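Local coordinates for ThiJ/PfpI domain protein (Brachyspira murdochii, PDB 4HCJ), which is of unknown function but belongs to the DJ-1/PfpI family, binds magnesium in the crystal and may be a hydrolase, at residues 81-95 / 108-120. Numbering follows the deposited sequence.
Sequences CITLWDDWRTQGLAK and GSGVVIMANAKIL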
loop_
_atom_site.group_PDB
_atom_site.type_symbol
_atom_site.label_atom_id
_atom_site.label_comp_id
_atom_site.label_asym_id
_atom_site.label_seq_id
_atom_site.Cartn_x
_atom_site.Cartn_y
_atom_site.Cartn_z
ATOM N N CYS A 81 0.043 -11.617 0.057
ATOM C CA CYS A 81 0.359 -10.617 1.080
ATOM C C CYS A 81 0.357 -11.220 2.491
ATOM O O CYS A 81 1.023 -10.701 3.392
ATOM C CB CYS A 81 -0.628 -9.454 0.991
ATOM S SG CYS A 81 -0.233 -8.068 2.074
ATOM N N ILE A 82 -0.386 -12.301 2.695
ATOM C CA ILE A 82 -0.481 -12.891 4.021
ATOM C C ILE A 82 0.897 -13.254 4.568
ATOM O O ILE A 82 1.144 -13.154 5.766
ATOM C CB ILE A 82 -1.451 -14.089 4.022
ATOM C CG1 ILE A 82 -2.862 -13.615 3.655
ATOM C CG2 ILE A 82 -1.469 -14.789 5.372
ATOM C CD1 ILE A 82 -3.826 -14.730 3.288
ATOM N N THR A 83 1.813 -13.610 3.664
ATOM C CA THR A 83 3.188 -13.934 4.030
ATOM C C THR A 83 3.955 -12.741 4.606
ATOM O O THR A 83 4.979 -12.922 5.241
ATOM C CB THR A 83 3.980 -14.529 2.822
ATOM O OG1 THR A 83 4.198 -13.525 1.818
ATOM C CG2 THR A 83 3.211 -15.710 2.218
ATOM N N LEU A 84 3.456 -11.525 4.372
ATOM C CA LEU A 84 4.098 -10.286 4.816
ATOM C C LEU A 84 3.418 -9.644 6.020
ATOM O O LEU A 84 3.923 -8.663 6.559
ATOM C CB LEU A 84 4.089 -9.277 3.672
ATOM C CG LEU A 84 4.790 -9.702 2.382
ATOM C CD1 LEU A 84 4.637 -8.625 1.306
ATOM C CD2 LEU A 84 6.250 -9.999 2.652
ATOM N N TRP A 85 2.289 -10.189 6.454
ATOM C CA TRP A 85 1.508 -9.562 7.506
ATOM C C TRP A 85 2.258 -9.413 8.824
ATOM O O TRP A 85 2.093 -8.406 9.535
ATOM C CB TRP A 85 0.244 -10.362 7.728
ATOM C CG TRP A 85 -0.834 -10.129 6.745
ATOM C CD1 TRP A 85 -0.833 -9.267 5.670
ATOM C CD2 TRP A 85 -2.119 -10.744 6.765
ATOM N NE1 TRP A 85 -2.049 -9.318 5.016
ATOM C CE2 TRP A 85 -2.860 -10.208 5.684
ATOM C CE3 TRP A 85 -2.722 -11.696 7.598
ATOM C CZ2 TRP A 85 -4.178 -10.582 5.436
ATOM C CZ3 TRP A 85 -4.023 -12.063 7.344
ATOM C CH2 TRP A 85 -4.736 -11.508 6.275
ATOM N N ASP A 86 3.035 -10.438 9.176
ATOM C CA ASP A 86 3.766 -10.441 10.442
ATOM C C ASP A 86 5.251 -10.146 10.263
ATOM O O ASP A 86 6.043 -10.408 11.155
ATOM C CB ASP A 86 3.560 -11.775 11.174
ATOM C CG ASP A 86 2.129 -11.949 11.658
ATOM O OD1 ASP A 86 1.507 -10.949 12.089
ATOM O OD2 ASP A 86 1.627 -13.084 11.592
ATOM N N ASP A 87 5.620 -9.585 9.121
ATOM C CA ASP A 87 7.017 -9.344 8.815
ATOM C C ASP A 87 7.459 -7.987 9.370
ATOM O O ASP A 87 6.867 -6.953 9.065
ATOM C CB ASP A 87 7.173 -9.396 7.298
ATOM C CG ASP A 87 8.617 -9.469 6.860
ATOM O OD1 ASP A 87 9.389 -8.549 7.109
ATOM O OD2 ASP A 87 8.987 -10.466 6.233
ATOM N N TRP A 88 8.518 -7.992 10.177
ATOM C CA TRP A 88 8.992 -6.755 10.767
ATOM C C TRP A 88 9.465 -5.740 9.723
ATOM O O TRP A 88 9.465 -4.535 9.995
ATOM C CB TRP A 88 10.079 -7.017 11.825
ATOM C CG TRP A 88 11.377 -7.500 11.278
ATOM C CD1 TRP A 88 11.764 -8.794 11.118
ATOM C CD2 TRP A 88 12.478 -6.690 10.824
ATOM N NE1 TRP A 88 13.030 -8.844 10.589
ATOM C CE2 TRP A 88 13.494 -7.571 10.397
ATOM C CE3 TRP A 88 12.697 -5.310 10.731
ATOM C CZ2 TRP A 88 14.718 -7.120 9.897
ATOM C CZ3 TRP A 88 13.917 -4.862 10.234
ATOM C CH2 TRP A 88 14.901 -5.767 9.810
ATOM N N ARG A 89 9.882 -6.209 8.549
ATOM C CA ARG A 89 10.381 -5.286 7.527
ATOM C C ARG A 89 9.247 -4.483 6.903
ATOM O O ARG A 89 9.380 -3.282 6.701
ATOM C CB ARG A 89 11.138 -6.029 6.420
ATOM C CG ARG A 89 12.326 -6.836 6.904
ATOM C CD ARG A 89 12.827 -7.745 5.811
ATOM N NE ARG A 89 11.850 -8.791 5.540
ATOM C CZ ARG A 89 12.004 -9.687 4.584
ATOM N NH1 ARG A 89 13.067 -9.632 3.764
ATOM N NH2 ARG A 89 11.076 -10.617 4.416
ATOM N N THR A 90 8.142 -5.138 6.557
ATOM C CA THR A 90 7.040 -4.417 5.936
ATOM C C THR A 90 6.361 -3.502 6.955
ATOM O O THR A 90 6.008 -2.373 6.644
ATOM C CB THR A 90 6.043 -5.386 5.311
ATOM O OG1 THR A 90 5.597 -6.274 6.330
ATOM C CG2 THR A 90 6.694 -6.175 4.162
ATOM N N GLN A 91 6.220 -3.987 8.185
ATOM C CA GLN A 91 5.704 -3.132 9.252
ATOM C C GLN A 91 6.638 -1.955 9.490
ATOM O O GLN A 91 6.197 -0.822 9.703
ATOM C CB GLN A 91 5.515 -3.936 10.539
ATOM C CG GLN A 91 4.465 -5.022 10.430
ATOM C CD GLN A 91 4.404 -5.893 11.655
ATOM O OE1 GLN A 91 4.975 -5.576 12.692
ATOM N NE2 GLN A 91 3.734 -7.020 11.530
ATOM N N GLY A 92 7.942 -2.217 9.424
ATOM C CA GLY A 92 8.931 -1.177 9.615
ATOM C C GLY A 92 8.825 -0.096 8.547
ATOM O O GLY A 92 8.983 1.086 8.843
ATOM N N LEU A 93 8.567 -0.488 7.300
ATOM C CA LEU A 93 8.375 0.513 6.245
ATOM C C LEU A 93 7.118 1.348 6.472
ATOM O O LEU A 93 7.115 2.553 6.203
ATOM C CB LEU A 93 8.359 -0.135 4.861
ATOM C CG LEU A 93 9.693 -0.730 4.400
ATOM C CD1 LEU A 93 9.534 -1.409 3.044
ATOM C CD2 LEU A 93 10.784 0.337 4.337
ATOM N N ALA A 94 6.045 0.732 6.951
ATOM C CA ALA A 94 4.831 1.490 7.255
ATOM C C ALA A 94 5.136 2.589 8.277
ATOM O O ALA A 94 4.752 3.749 8.104
ATOM C CB ALA A 94 3.750 0.577 7.779
ATOM N N LYS A 95 5.841 2.219 9.343
ATOM C CA LYS A 95 6.181 3.171 10.391
ATOM C C LYS A 95 7.158 4.233 9.888
ATOM O O LYS A 95 7.027 5.415 10.218
ATOM C CB LYS A 95 6.767 2.442 11.602
ATOM C CG LYS A 95 5.784 1.478 12.247
ATOM C CD LYS A 95 6.302 0.881 13.538
ATOM C CE LYS A 95 6.097 -0.624 13.566
ATOM N NZ LYS A 95 7.234 -1.342 12.919
ATOM N N GLY A 108 -6.894 -3.587 0.172
ATOM C CA GLY A 108 -7.174 -4.986 0.419
ATOM C C GLY A 108 -6.303 -5.513 1.544
ATOM O O GLY A 108 -6.121 -4.863 2.573
ATOM N N SER A 109 -5.750 -6.705 1.347
ATOM C CA SER A 109 -4.943 -7.333 2.389
ATOM C C SER A 109 -3.693 -6.533 2.784
ATOM O O SER A 109 -3.131 -6.770 3.846
ATOM C CB SER A 109 -4.581 -8.755 2.001
ATOM O OG SER A 109 -5.755 -9.543 1.967
ATOM N N GLY A 110 -3.265 -5.583 1.949
ATOM C CA GLY A 110 -2.168 -4.722 2.352
ATOM C C GLY A 110 -2.442 -3.924 3.622
ATOM O O GLY A 110 -1.515 -3.588 4.370
ATOM N N VAL A 111 -3.718 -3.621 3.886
ATOM C CA VAL A 111 -4.079 -2.845 5.071
ATOM C C VAL A 111 -3.660 -3.576 6.353
ATOM O O VAL A 111 -3.361 -2.932 7.356
ATOM C CB VAL A 111 -5.592 -2.511 5.073
ATOM C CG1 VAL A 111 -6.002 -1.742 6.326
ATOM C CG2 VAL A 111 -5.949 -1.700 3.826
ATOM N N VAL A 112 -3.661 -4.917 6.338
ATOM C CA VAL A 112 -3.291 -5.674 7.525
ATOM C C VAL A 112 -1.848 -5.401 7.969
ATOM O O VAL A 112 -1.560 -5.396 9.162
ATOM C CB VAL A 112 -3.585 -7.167 7.363
ATOM C CG1 VAL A 112 -3.135 -7.957 8.592
ATOM C CG2 VAL A 112 -5.066 -7.376 7.094
ATOM N N ILE A 113 -0.936 -5.167 7.020
ATOM C CA ILE A 113 0.432 -4.823 7.394
ATOM C C ILE A 113 0.430 -3.551 8.239
ATOM O O ILE A 113 1.117 -3.451 9.260
ATOM C CB ILE A 113 1.325 -4.648 6.160
ATOM C CG1 ILE A 113 1.477 -5.994 5.427
ATOM C CG2 ILE A 113 2.696 -4.079 6.537
ATOM C CD1 ILE A 113 2.106 -5.873 4.036
HETATM N N MSE A 114 -0.311 -2.550 7.772
HETATM C CA MSE A 114 -0.424 -1.283 8.489
HETATM C C MSE A 114 -1.060 -1.460 9.880
HETATM O O MSE A 114 -0.581 -0.884 10.876
HETATM C CB MSE A 114 -1.204 -0.291 7.631
HETATM C CG MSE A 114 -0.447 0.074 6.342
HETATM SE SE MSE A 114 -1.564 0.807 4.927
HETATM C CE MSE A 114 -2.245 2.411 5.795
ATOM N N ALA A 115 -2.109 -2.277 9.948
ATOM C CA ALA A 115 -2.751 -2.542 11.224
ATOM C C ALA A 115 -1.766 -3.195 12.190
ATOM O O ALA A 115 -1.659 -2.802 13.357
ATOM C CB ALA A 115 -3.963 -3.433 11.017
ATOM N N ASN A 116 -1.050 -4.203 11.699
ATOM C CA ASN A 116 -0.099 -4.935 12.528
ATOM C C ASN A 116 1.104 -4.087 12.943
ATOM O O ASN A 116 1.713 -4.354 13.975
ATOM C CB ASN A 116 0.357 -6.203 11.826
ATOM C CG ASN A 116 -0.716 -7.275 11.768
ATOM O OD1 ASN A 116 -1.777 -7.145 12.374
ATOM N ND2 ASN A 116 -0.432 -8.349 11.050
ATOM N N ALA A 117 1.429 -3.065 12.158
ATOM C CA ALA A 117 2.482 -2.110 12.499
ATOM C C ALA A 117 2.040 -1.108 13.571
ATOM O O ALA A 117 2.845 -0.275 14.007
ATOM C CB ALA A 117 2.910 -1.347 11.256
ATOM N N LYS A 118 0.774 -1.173 13.982
ATOM C CA LYS A 118 0.206 -0.291 15.011
ATOM C C LYS A 118 0.139 1.159 14.568
ATOM O O LYS A 118 0.217 2.068 15.393
ATOM C CB LYS A 118 0.962 -0.408 16.335
ATOM C CG LYS A 118 0.957 -1.800 16.867
ATOM C CD LYS A 118 -0.461 -2.211 17.099
ATOM C CE LYS A 118 -0.732 -3.530 16.473
ATOM N NZ LYS A 118 -0.793 -4.564 17.560
ATOM N N ILE A 119 -0.015 1.385 13.273
ATOM C CA ILE A 119 -0.206 2.747 12.787
ATOM C C ILE A 119 -1.661 3.089 12.511
ATOM O O ILE A 119 -1.962 4.210 12.113
ATOM C CB ILE A 119 0.673 3.075 11.549
ATOM C CG1 ILE A 119 0.251 2.283 10.296
ATOM C CG2 ILE A 119 2.170 2.907 11.874
ATOM C CD1 ILE A 119 0.660 2.990 9.005
ATOM N N LEU A 120 -2.566 2.149 12.754
ATOM C CA LEU A 120 -3.987 2.386 12.511
ATOM C C LEU A 120 -4.795 2.468 13.805
ATOM O O LEU A 120 -6.032 2.489 13.762
ATOM C CB LEU A 120 -4.596 1.331 11.588
ATOM C CG LEU A 120 -3.893 1.156 10.239
ATOM C CD1 LEU A 120 -4.627 0.113 9.393
ATOM C CD2 LEU A 120 -3.791 2.468 9.488
#
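Trp-85 lies against Ser-109, Val-112 and Ile-113, where the turn leading into helix 88-95 packs on helix 110-116 in the alpha-beta-alpha sandwich of the DJ-1/PfpI family. The helix axes cross at -78°, 8.6 Å apart at their closest. Gly-108, with positive phi, probably stands where relatives carry the nucleophilic cysteine, just after strand 103-107. CB of Trp-85 passes the amide of Asn-116. CG and CD2 lie under Val-112, whose CG1 sits over the ring in a CH-pi contact, 3.6 Å from the centroid of the five-membered ring of Trp-85. CD1 meets Ile-113 CG1, and CE2 meets Val-112 CB. Trp-85 NE1 gives a weak, bent bond to Ser-109 O at 3.0 Å. CZ2 meets CG2 of Val-112 and CB of Ser-109, the latter in the ring plane. CA of Ile-82 approaches the opposite face, toward the rim, and His-134 also meets the ring. With an alanine here, Val-112 CG1 would probably lose its aromatic face and Ser-109 O its weak indole partner.

Ile-113 fills the angle between the loop and helix 88-95. With its CG1 anti to the carbonyl carbon (chi1 -66°), CD1 reaches Cys-81 SG at 3.8 Å and CB of Leu-84. Its other branch, CG2, meets Thr-90. Phe-75 of strand 72-75 touches Ile-113 and Ala-94 from the sheet. Ala-94 CB packs on Ala-117 CB at 4.1 Å and on CD1 of Ile-119.

The Asn-116 side chain is about 5 Å from that of His-137, a magnesium-binding residue, though no ion is bound to it in this model. Two amides grip one carbonyl. Gln-91 NE2 binds Trp-85 O at 2.9 Å, tilted 18° from the carbonyl plane. Asn-116 ND2 comes from above that plane, with a nearly straight bond of 2.9 Å to Trp-85 O.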